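Nisin biosynthesis protein nisC (Lactococcus lactis subsp. lactis, PDB 2G0D) is the zinc-containing cyclase of nisin biosynthesis, forming the thioether rings of the lantibiotic from its modified precursor peptide. Local coordinates at residues A[146-151]-A[157-162]; A[83-88]-A[111-116]; A[142-147]-A[212-217]. All blocks are in the same frame, centred on the assembly; numbering follows the deposited sequence.

Contact 1 of 3, residues A[146-151]-A[157-162]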
loop_
_atom_site.group_PDB
_atom_site.type_symbol
_atom_site.label_atom_id
_atom_site.label_comp_id
_atom_site.label_asym_id
_atom_site.label_seq_id
_atom_site.Cartn_x
_atom_site.Cartn_y
_atom_site.Cartn_z
ATOM N N TYR A 146 -2.586 4.022 7.970
ATOM C CA TYR A 146 -1.875 4.958 8.834
ATOM C C TYR A 146 -2.592 5.164 10.173
ATOM O O TYR A 146 -1.957 5.054 11.232
ATOM C CB TYR A 146 -1.637 6.329 8.163
ATOM C CG TYR A 146 -1.222 7.381 9.183
ATOM C CD1 TYR A 146 0.069 7.393 9.725
ATOM C CD2 TYR A 146 -2.127 8.339 9.629
ATOM C CE1 TYR A 146 0.440 8.334 10.694
ATOM C CE2 TYR A 146 -1.772 9.283 10.609
ATOM C CZ TYR A 146 -0.491 9.266 11.149
ATOM O OH TYR A 146 -0.129 10.211 12.104
ATOM N N LEU A 147 -3.894 5.458 10.132
ATOM C CA LEU A 147 -4.662 5.745 11.373
ATOM C C LEU A 147 -4.549 4.646 12.411
ATOM O O LEU A 147 -4.397 4.950 13.588
ATOM C CB LEU A 147 -6.140 6.087 11.089
ATOM C CG LEU A 147 -6.369 7.408 10.325
ATOM C CD1 LEU A 147 -7.847 7.521 9.885
ATOM C CD2 LEU A 147 -5.953 8.632 11.141
ATOM N N LEU A 148 -4.560 3.373 11.961
ATOM C CA LEU A 148 -4.521 2.213 12.858
ATOM C C LEU A 148 -3.213 2.022 13.649
ATOM O O LEU A 148 -3.158 1.224 14.599
ATOM C CB LEU A 148 -4.896 0.925 12.107
ATOM C CG LEU A 148 -6.377 0.862 11.701
ATOM C CD1 LEU A 148 -6.575 -0.220 10.652
ATOM C CD2 LEU A 148 -7.314 0.629 12.915
ATOM N N LEU A 149 -2.189 2.780 13.289
ATOM C CA LEU A 149 -0.957 2.866 14.072
ATOM C C LEU A 149 -1.062 3.829 15.260
ATOM O O LEU A 149 -0.181 3.835 16.106
ATOM C CB LEU A 149 0.199 3.344 13.176
ATOM C CG LEU A 149 0.689 2.388 12.073
ATOM C CD1 LEU A 149 1.708 3.136 11.219
ATOM C CD2 LEU A 149 1.291 1.081 12.686
ATOM N N ILE A 150 -2.089 4.679 15.288
ATOM C CA ILE A 150 -2.265 5.586 16.414
ATOM C C ILE A 150 -3.126 4.909 17.478
ATOM O O ILE A 150 -4.273 4.542 17.216
ATOM C CB ILE A 150 -2.925 6.937 15.989
ATOM C CG1 ILE A 150 -2.212 7.570 14.784
ATOM C CG2 ILE A 150 -2.955 7.911 17.152
ATOM C CD1 ILE A 150 -3.012 8.719 14.170
ATOM N N ASN A 151 -2.581 4.764 18.683
ATOM C CA ASN A 151 -3.322 4.114 19.775
ATOM C C ASN A 151 -4.223 5.056 20.587
ATOM O O ASN A 151 -5.031 4.609 21.382
ATOM C CB ASN A 151 -2.380 3.315 20.689
ATOM C CG ASN A 151 -1.616 2.225 19.939
ATOM O OD1 ASN A 151 -0.390 2.172 20.004
ATOM N ND2 ASN A 151 -2.329 1.369 19.216
ATOM N N ASP A 157 -13.658 6.905 16.985
ATOM C CA ASP A 157 -14.857 7.259 16.243
ATOM C C ASP A 157 -14.579 7.357 14.744
ATOM O O ASP A 157 -15.309 6.765 13.963
ATOM C CB ASP A 157 -15.522 8.532 16.803
ATOM C CG ASP A 157 -16.163 8.302 18.152
ATOM O OD1 ASP A 157 -16.745 7.220 18.373
ATOM O OD2 ASP A 157 -16.101 9.206 19.016
ATOM N N LEU A 158 -13.518 8.077 14.371
ATOM C CA LEU A 158 -13.055 8.188 12.997
ATOM C C LEU A 158 -12.800 6.802 12.360
ATOM O O LEU A 158 -13.212 6.542 11.218
ATOM C CB LEU A 158 -11.767 9.046 12.956
ATOM C CG LEU A 158 -10.932 9.142 11.661
ATOM C CD1 LEU A 158 -11.753 9.732 10.489
ATOM C CD2 LEU A 158 -9.648 9.933 11.862
ATOM N N LYS A 159 -12.111 5.927 13.096
ATOM C CA LYS A 159 -11.775 4.576 12.616
ATOM C C LYS A 159 -13.026 3.796 12.279
ATOM O O LYS A 159 -13.128 3.210 11.204
ATOM C CB LYS A 159 -10.933 3.843 13.643
ATOM C CG LYS A 159 -9.452 4.258 13.597
ATOM C CD LYS A 159 -8.677 3.709 14.821
ATOM C CE LYS A 159 -7.264 4.266 14.814
ATOM N NZ LYS A 159 -6.464 3.777 15.943
ATOM N N ILE A 160 -14.004 3.859 13.186
ATOM C CA ILE A 160 -15.270 3.153 13.046
ATOM C C ILE A 160 -16.105 3.723 11.893
ATOM O O ILE A 160 -16.733 2.968 11.138
ATOM C CB ILE A 160 -16.003 3.147 14.413
ATOM C CG1 ILE A 160 -15.366 2.072 15.302
ATOM C CG2 ILE A 160 -17.516 2.948 14.268
ATOM C CD1 ILE A 160 -15.389 2.447 16.789
ATOM N N LEU A 161 -16.080 5.050 11.754
ATOM C CA LEU A 161 -16.735 5.753 10.652
ATOM C C LEU A 161 -16.211 5.280 9.298
ATOM O O LEU A 161 -17.006 4.993 8.399
ATOM C CB LEU A 161 -16.551 7.281 10.781
ATOM C CG LEU A 161 -17.260 8.163 9.742
ATOM C CD1 LEU A 161 -18.749 8.383 10.104
ATOM C CD2 LEU A 161 -16.527 9.510 9.603
ATOM N N ILE A 162 -14.887 5.213 9.152
ATOM C CA ILE A 162 -14.235 4.691 7.922
ATOM C C ILE A 162 -14.555 3.195 7.695
ATOM O O ILE A 162 -14.944 2.775 6.591
ATOM C CB ILE A 162 -12.690 4.839 7.991
ATOM C CG1 ILE A 162 -12.269 6.310 7.911
ATOM C CG2 ILE A 162 -12.003 4.039 6.907
ATOM C CD1 ILE A 162 -10.836 6.565 8.361
HETATM O O HOH W 1 -5.377 1.190 16.089
#
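K159 and L147 carry this contact between the last part of helix 140-147, with the turn after it, and helix 156-168, the next helix of the alpha toroid. The polar part is the work of K159. With its chain extended from CG to the ammonium group (chi3 -174°, chi4 -179°), the lysine spans the gap between the helices. K159 NZ gives a short 2.6 Å hydrogen bond to I150 O, arriving nearly in line with the carbonyl (C=O...N angle 163°). A water accepts a second bond from K159 NZ at 2.8 Å and donates in turn to L148 O at 2.7 Å. Carbonyls of the type I turn from L147 to I150 thus face the ammonium group directly or through water, and K159 CE rests 3.2 Å from L147 O.

The apolar part centres on one methyl. L147 CD1 touches both L158 CD2, at 3.6 Å, and I162 CD1, at a tight 3.5 Å; the L147 and L158 side chains meet at about a right angle. L148 CD2 adds a looser apolar contact, 3.9 Å from K159 CD. Beyond the pair, helix 100-122 touches L158 and I162, while Y217 and A218 of helix 208-221 touch L148.

The buried lysine charge is probably stabilised by the turn carbonyls, so one side chain ties the turn to the next helix while leucine and isoleucine methyls fill the interface.

Contact 2 of 3, residues A[83-88]-A[111-116]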
loop_
_atom_site.group_PDB
_atom_site.type_symbol
_atom_site.label_atom_id
_atom_site.label_comp_id
_atom_site.label_asym_id
_atom_site.label_seq_id
_atom_site.Cartn_x
_atom_site.Cartn_y
_atom_site.Cartn_z
ATOM N N SER A 83 -0.467 10.691 -1.576
ATOM C CA SER A 83 -0.310 12.095 -2.030
ATOM C C SER A 83 -0.539 13.127 -0.937
ATOM O O SER A 83 -0.213 14.290 -1.135
ATOM C CB SER A 83 -1.258 12.425 -3.187
ATOM O OG SER A 83 -1.035 11.551 -4.254
ATOM N N GLY A 84 -1.124 12.727 0.189
ATOM C CA GLY A 84 -1.581 13.716 1.152
ATOM C C GLY A 84 -0.989 13.630 2.540
ATOM O O GLY A 84 0.122 13.131 2.724
ATOM N N ALA A 85 -1.749 14.119 3.519
ATOM C CA ALA A 85 -1.280 14.204 4.905
ATOM C C ALA A 85 -0.894 12.880 5.559
ATOM O O ALA A 85 0.052 12.852 6.351
ATOM C CB ALA A 85 -2.306 14.972 5.790
ATOM N N ALA A 86 -1.618 11.792 5.267
ATOM C CA ALA A 86 -1.309 10.485 5.893
ATOM C C ALA A 86 0.074 9.952 5.487
ATOM O O ALA A 86 0.786 9.379 6.322
ATOM C CB ALA A 86 -2.418 9.440 5.643
ATOM N N GLY A 87 0.477 10.171 4.232
ATOM C CA GLY A 87 1.847 9.790 3.797
ATOM C C GLY A 87 2.938 10.623 4.461
ATOM O O GLY A 87 3.992 10.104 4.839
ATOM N N ILE A 88 2.696 11.920 4.609
ATOM C CA ILE A 88 3.637 12.791 5.300
ATOM C C ILE A 88 3.751 12.402 6.770
ATOM O O ILE A 88 4.870 12.279 7.305
ATOM C CB ILE A 88 3.249 14.292 5.172
ATOM C CG1 ILE A 88 3.181 14.708 3.693
ATOM C CG2 ILE A 88 4.240 15.157 5.944
ATOM C CD1 ILE A 88 2.546 16.093 3.440
ATOM N N ARG A 111 -5.398 15.914 12.903
ATOM C CA ARG A 111 -6.620 16.709 12.934
ATOM C C ARG A 111 -7.046 17.074 11.518
ATOM O O ARG A 111 -8.220 16.977 11.175
ATOM C CB ARG A 111 -6.457 17.969 13.820
ATOM C CG ARG A 111 -6.149 17.682 15.320
ATOM C CD ARG A 111 -6.585 16.252 15.824
ATOM N NE ARG A 111 -6.494 16.137 17.281
ATOM C CZ ARG A 111 -7.534 16.026 18.112
ATOM N NH1 ARG A 111 -8.787 15.956 17.656
ATOM N NH2 ARG A 111 -7.321 15.967 19.425
ATOM N N TYR A 112 -6.102 17.453 10.669
ATOM C CA TYR A 112 -6.464 17.689 9.282
ATOM C C TYR A 112 -7.015 16.412 8.637
ATOM O O TYR A 112 -8.030 16.457 7.939
ATOM C CB TYR A 112 -5.329 18.313 8.434
ATOM C CG TYR A 112 -5.694 18.287 6.950
ATOM C CD1 TYR A 112 -6.614 19.199 6.397
ATOM C CD2 TYR A 112 -5.183 17.302 6.121
ATOM C CE1 TYR A 112 -6.962 19.128 5.027
ATOM C CE2 TYR A 112 -5.529 17.230 4.784
ATOM C CZ TYR A 112 -6.406 18.119 4.244
ATOM O OH TYR A 112 -6.699 17.977 2.897
ATOM N N ILE A 113 -6.360 15.276 8.886
ATOM C CA ILE A 113 -6.811 14.011 8.317
ATOM C C ILE A 113 -8.242 13.668 8.732
ATOM O O ILE A 113 -9.054 13.293 7.880
ATOM C CB ILE A 113 -5.872 12.818 8.658
ATOM C CG1 ILE A 113 -4.527 12.946 7.920
ATOM C CG2 ILE A 113 -6.552 11.502 8.263
ATOM C CD1 ILE A 113 -3.370 12.084 8.502
ATOM N N GLU A 114 -8.538 13.779 10.031
ATOM C CA GLU A 114 -9.873 13.525 10.544
ATOM C C GLU A 114 -10.915 14.468 9.934
ATOM O O GLU A 114 -11.977 14.014 9.507
ATOM C CB GLU A 114 -9.915 13.624 12.077
ATOM C CG GLU A 114 -11.331 13.452 12.658
ATOM C CD GLU A 114 -11.343 13.017 14.114
ATOM O OE1 GLU A 114 -10.313 13.154 14.820
ATOM O OE2 GLU A 114 -12.393 12.515 14.551
ATOM N N TYR A 115 -10.614 15.767 9.910
ATOM C CA TYR A 115 -11.412 16.753 9.140
ATOM C C TYR A 115 -11.605 16.318 7.668
ATOM O O TYR A 115 -12.733 16.281 7.171
ATOM C CB TYR A 115 -10.778 18.161 9.164
ATOM C CG TYR A 115 -11.294 19.035 8.030
ATOM C CD1 TYR A 115 -12.615 19.483 8.024
ATOM C CD2 TYR A 115 -10.482 19.370 6.945
ATOM C CE1 TYR A 115 -13.113 20.258 6.991
ATOM C CE2 TYR A 115 -10.984 20.168 5.886
ATOM C CZ TYR A 115 -12.299 20.597 5.927
ATOM O OH TYR A 115 -12.816 21.369 4.911
ATOM N N PHE A 116 -10.499 16.016 6.983
ATOM C CA PHE A 116 -10.542 15.589 5.582
ATOM C C PHE A 116 -11.450 14.376 5.353
ATOM O O PHE A 116 -12.302 14.378 4.448
ATOM C CB PHE A 116 -9.139 15.293 5.039
ATOM C CG PHE A 116 -9.147 14.696 3.648
ATOM C CD1 PHE A 116 -9.359 15.510 2.532
ATOM C CD2 PHE A 116 -8.993 13.321 3.462
ATOM C CE1 PHE A 116 -9.397 14.959 1.241
ATOM C CE2 PHE A 116 -9.024 12.756 2.165
ATOM C CZ PHE A 116 -9.219 13.571 1.060
#
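The start of helix 85-92 meets the middle of helix 100-122 with its backbone close in, A85 CA and I113 CA only 6.5 Å apart, a spacing consistent with the two small alanines on one side. I113 provides most of the filling. Its CG1 touches A85 CB at 3.7 Å, and its CD1 runs on past that methyl to sit 3.7 Å from A86 CA, against the backbone itself, with A86 CB slightly farther off at 4.0 Å. Y112 closes in on A85 from another direction: with CG anti to the backbone N (chi1 169°), its ring presents the CD2 edge to A85 CB at 3.7 Å, the methyl lying near the ring plane instead of over a face. One face of that ring is covered, toward its rim, by F116 CB from the next turn of the same helix.

Helix 140-147 packs against both partners, Y146 touching A86 and I113 alike, and I143 adds a further contact to I113. This is helix-on-helix packing between the layers of the alpha toroid, wholly apolar across the two segments: I113 packs on the A85 methyl and the A86 backbone, and the Y112 ring edge on the A85 methyl.

Contact 3 of 3, residues A[142-147]-A[212-217]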
loop_
_atom_site.group_PDB
_atom_site.type_symbol
_atom_site.label_atom_id
_atom_site.label_comp_id
_atom_site.label_asym_id
_atom_site.label_seq_id
_atom_site.Cartn_x
_atom_site.Cartn_y
_atom_site.Cartn_z
ATOM N N GLY A 142 -6.128 3.302 2.499
ATOM C CA GLY A 142 -4.764 3.770 2.745
ATOM C C GLY A 142 -4.665 4.700 3.956
ATOM O O GLY A 142 -3.764 4.567 4.770
ATOM N N ILE A 143 -5.603 5.628 4.079
ATOM C CA ILE A 143 -5.655 6.530 5.247
ATOM C C ILE A 143 -5.830 5.748 6.546
ATOM O O ILE A 143 -5.122 6.010 7.518
ATOM C CB ILE A 143 -6.747 7.614 5.093
ATOM C CG1 ILE A 143 -6.315 8.636 4.036
ATOM C CG2 ILE A 143 -7.045 8.321 6.440
ATOM C CD1 ILE A 143 -7.399 9.714 3.675
ATOM N N LEU A 144 -6.748 4.779 6.547
ATOM C CA LEU A 144 -6.982 3.899 7.703
ATOM C C LEU A 144 -5.723 3.101 8.085
ATOM O O LEU A 144 -5.446 2.867 9.252
ATOM C CB LEU A 144 -8.188 2.991 7.412
ATOM C CG LEU A 144 -8.750 2.063 8.509
ATOM C CD1 LEU A 144 -9.060 2.829 9.811
ATOM C CD2 LEU A 144 -9.964 1.353 8.010
ATOM N N SER A 145 -4.938 2.708 7.092
ATOM C CA SER A 145 -3.687 1.959 7.339
ATOM C C SER A 145 -2.793 2.740 8.298
ATOM O O SER A 145 -2.301 2.192 9.299
ATOM C CB SER A 145 -2.932 1.701 6.035
ATOM O OG SER A 145 -1.851 0.810 6.274
ATOM N N TYR A 146 -2.586 4.022 7.970
ATOM C CA TYR A 146 -1.875 4.958 8.834
ATOM C C TYR A 146 -2.592 5.164 10.173
ATOM O O TYR A 146 -1.957 5.054 11.232
ATOM C CB TYR A 146 -1.637 6.329 8.163
ATOM C CG TYR A 146 -1.222 7.381 9.183
ATOM C CD1 TYR A 146 0.069 7.393 9.725
ATOM C CD2 TYR A 146 -2.127 8.339 9.629
ATOM C CE1 TYR A 146 0.440 8.334 10.694
ATOM C CE2 TYR A 146 -1.772 9.283 10.609
ATOM C CZ TYR A 146 -0.491 9.266 11.149
ATOM O OH TYR A 146 -0.129 10.211 12.104
ATOM N N LEU A 147 -3.894 5.458 10.132
ATOM C CA LEU A 147 -4.662 5.745 11.373
ATOM C C LEU A 147 -4.549 4.646 12.411
ATOM O O LEU A 147 -4.397 4.950 13.588
ATOM C CB LEU A 147 -6.140 6.087 11.089
ATOM C CG LEU A 147 -6.369 7.408 10.325
ATOM C CD1 LEU A 147 -7.847 7.521 9.885
ATOM C CD2 LEU A 147 -5.953 8.632 11.141
ATOM N N GLY A 212 -10.500 -5.396 1.674
ATOM C CA GLY A 212 -10.433 -6.629 2.460
ATOM C C GLY A 212 -9.282 -6.662 3.451
ATOM O O GLY A 212 -9.496 -6.942 4.629
ATOM N N CYS A 213 -8.066 -6.355 2.987
ATOM C CA CYS A 213 -6.889 -6.320 3.862
ATOM C C CYS A 213 -7.083 -5.345 5.001
ATOM O O CYS A 213 -6.779 -5.674 6.153
ATOM C CB CYS A 213 -5.613 -5.945 3.095
ATOM S SG CYS A 213 -5.026 -7.250 1.953
ATOM N N ILE A 214 -7.589 -4.147 4.691
ATOM C CA ILE A 214 -7.692 -3.114 5.729
ATOM C C ILE A 214 -8.752 -3.488 6.764
ATOM O O ILE A 214 -8.574 -3.246 7.963
ATOM C CB ILE A 214 -7.823 -1.646 5.168
ATOM C CG1 ILE A 214 -7.231 -0.636 6.160
ATOM C CG2 ILE A 214 -9.278 -1.271 4.838
ATOM C CD1 ILE A 214 -5.710 -0.848 6.455
ATOM N N LEU A 215 -9.836 -4.117 6.312
ATOM C CA LEU A 215 -10.850 -4.622 7.258
ATOM C C LEU A 215 -10.382 -5.752 8.161
ATOM O O LEU A 215 -10.797 -5.818 9.329
ATOM C CB LEU A 215 -12.119 -5.056 6.534
ATOM C CG LEU A 215 -12.848 -3.921 5.809
ATOM C CD1 LEU A 215 -13.989 -4.514 4.994
ATOM C CD2 LEU A 215 -13.365 -2.811 6.759
ATOM N N ALA A 216 -9.561 -6.654 7.616
ATOM C CA ALA A 216 -8.959 -7.715 8.404
ATOM C C ALA A 216 -8.006 -7.110 9.442
ATOM O O ALA A 216 -8.047 -7.474 10.621
ATOM C CB ALA A 216 -8.208 -8.700 7.493
ATOM N N TYR A 217 -7.143 -6.195 8.983
ATOM C CA TYR A 217 -6.192 -5.513 9.878
ATOM C C TYR A 217 -6.908 -4.734 10.969
ATOM O O TYR A 217 -6.530 -4.856 12.110
ATOM C CB TYR A 217 -5.222 -4.614 9.106
ATOM C CG TYR A 217 -4.140 -3.935 9.945
ATOM C CD1 TYR A 217 -3.252 -4.682 10.727
ATOM C CD2 TYR A 217 -3.987 -2.541 9.930
ATOM C CE1 TYR A 217 -2.250 -4.066 11.477
ATOM C CE2 TYR A 217 -2.975 -1.927 10.670
ATOM C CZ TYR A 217 -2.118 -2.688 11.421
ATOM O OH TYR A 217 -1.135 -2.067 12.163
#
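I214 reaches across from helix 208-221 to L144 and S145 of helix 140-147. The two segments run nearly parallel, as neighbouring helices of the alpha toroid, their N-to-C directions 24° apart and their axes 9.9 Å distant at closest approach, with S145 and I214 nearest in register.

The conformation of I214 decides how it packs. Its chi1 of -151° keeps CG1 broadly on the far side from the backbone N, though turned well off the ideal staggered value, and puts CG2 in the crowded position between N and the carbonyl carbon. CG1 is thereby aimed at helix 140-147 and its terminal CD1 goes deepest, ending 3.6 Å from S145 CA and 3.8 Å from S145 CB: a methyl set against backbone at a small residue. The L144 side chain slants across the I214 branch. Its CG also lies opposite its backbone N, and this together with a chi2 of 53° brings L144 CD2 to 3.9 Å from I214 CG1 and 4.2 Å from I214 CG2, with L144 CG equally close to I214 CG1. Helix 156-168 also covers the pair, I162 touching L144 and L166 touching I214.

Y217, one turn after I214, makes a looser approach. An edge of its ring, at CE2, stands 4.4 Å from S145 O, which lies near the ring plane. The ring is stacked with F402, and its hydroxyl is hydrogen-bonded to D404 OD2. S145 likewise spends its hydroxyl elsewhere, OG bonding to Q397 O, so toward I214 it offers mainly CA and CB, and toward Y217 its carbonyl O.

The chemistry therefore divides by direction: dispersion between aliphatic groups joins the two near-parallel helices, while the buried serine and tyrosine hydroxyls find their hydrogen-bond partners in the C-terminal part of the chain.

The three contacts occupy one sector of the alpha toroid. Contact 2 comes first in sequence; contacts 1 and 3 both start from helix 140-147, sharing Y146 and L147. The centres of contacts 1 and 3 lie about 9 Å apart. Those of contacts 1 and 2 are about 12 Å apart, and those of contacts 2 and 3 about 15 Å. Helix 140-147 is shared by contacts 1 and 3 and touches contact 2, while L158 of contact 1 packs on E114 of contact 2. Contact 3, its centre about 9 Å from the chain centre, is the innermost; the other two lie about 16 Å out. Together they join neighbouring helices within the inner layer and inner helices to outer ones, consistent with a toroid built of layered helices.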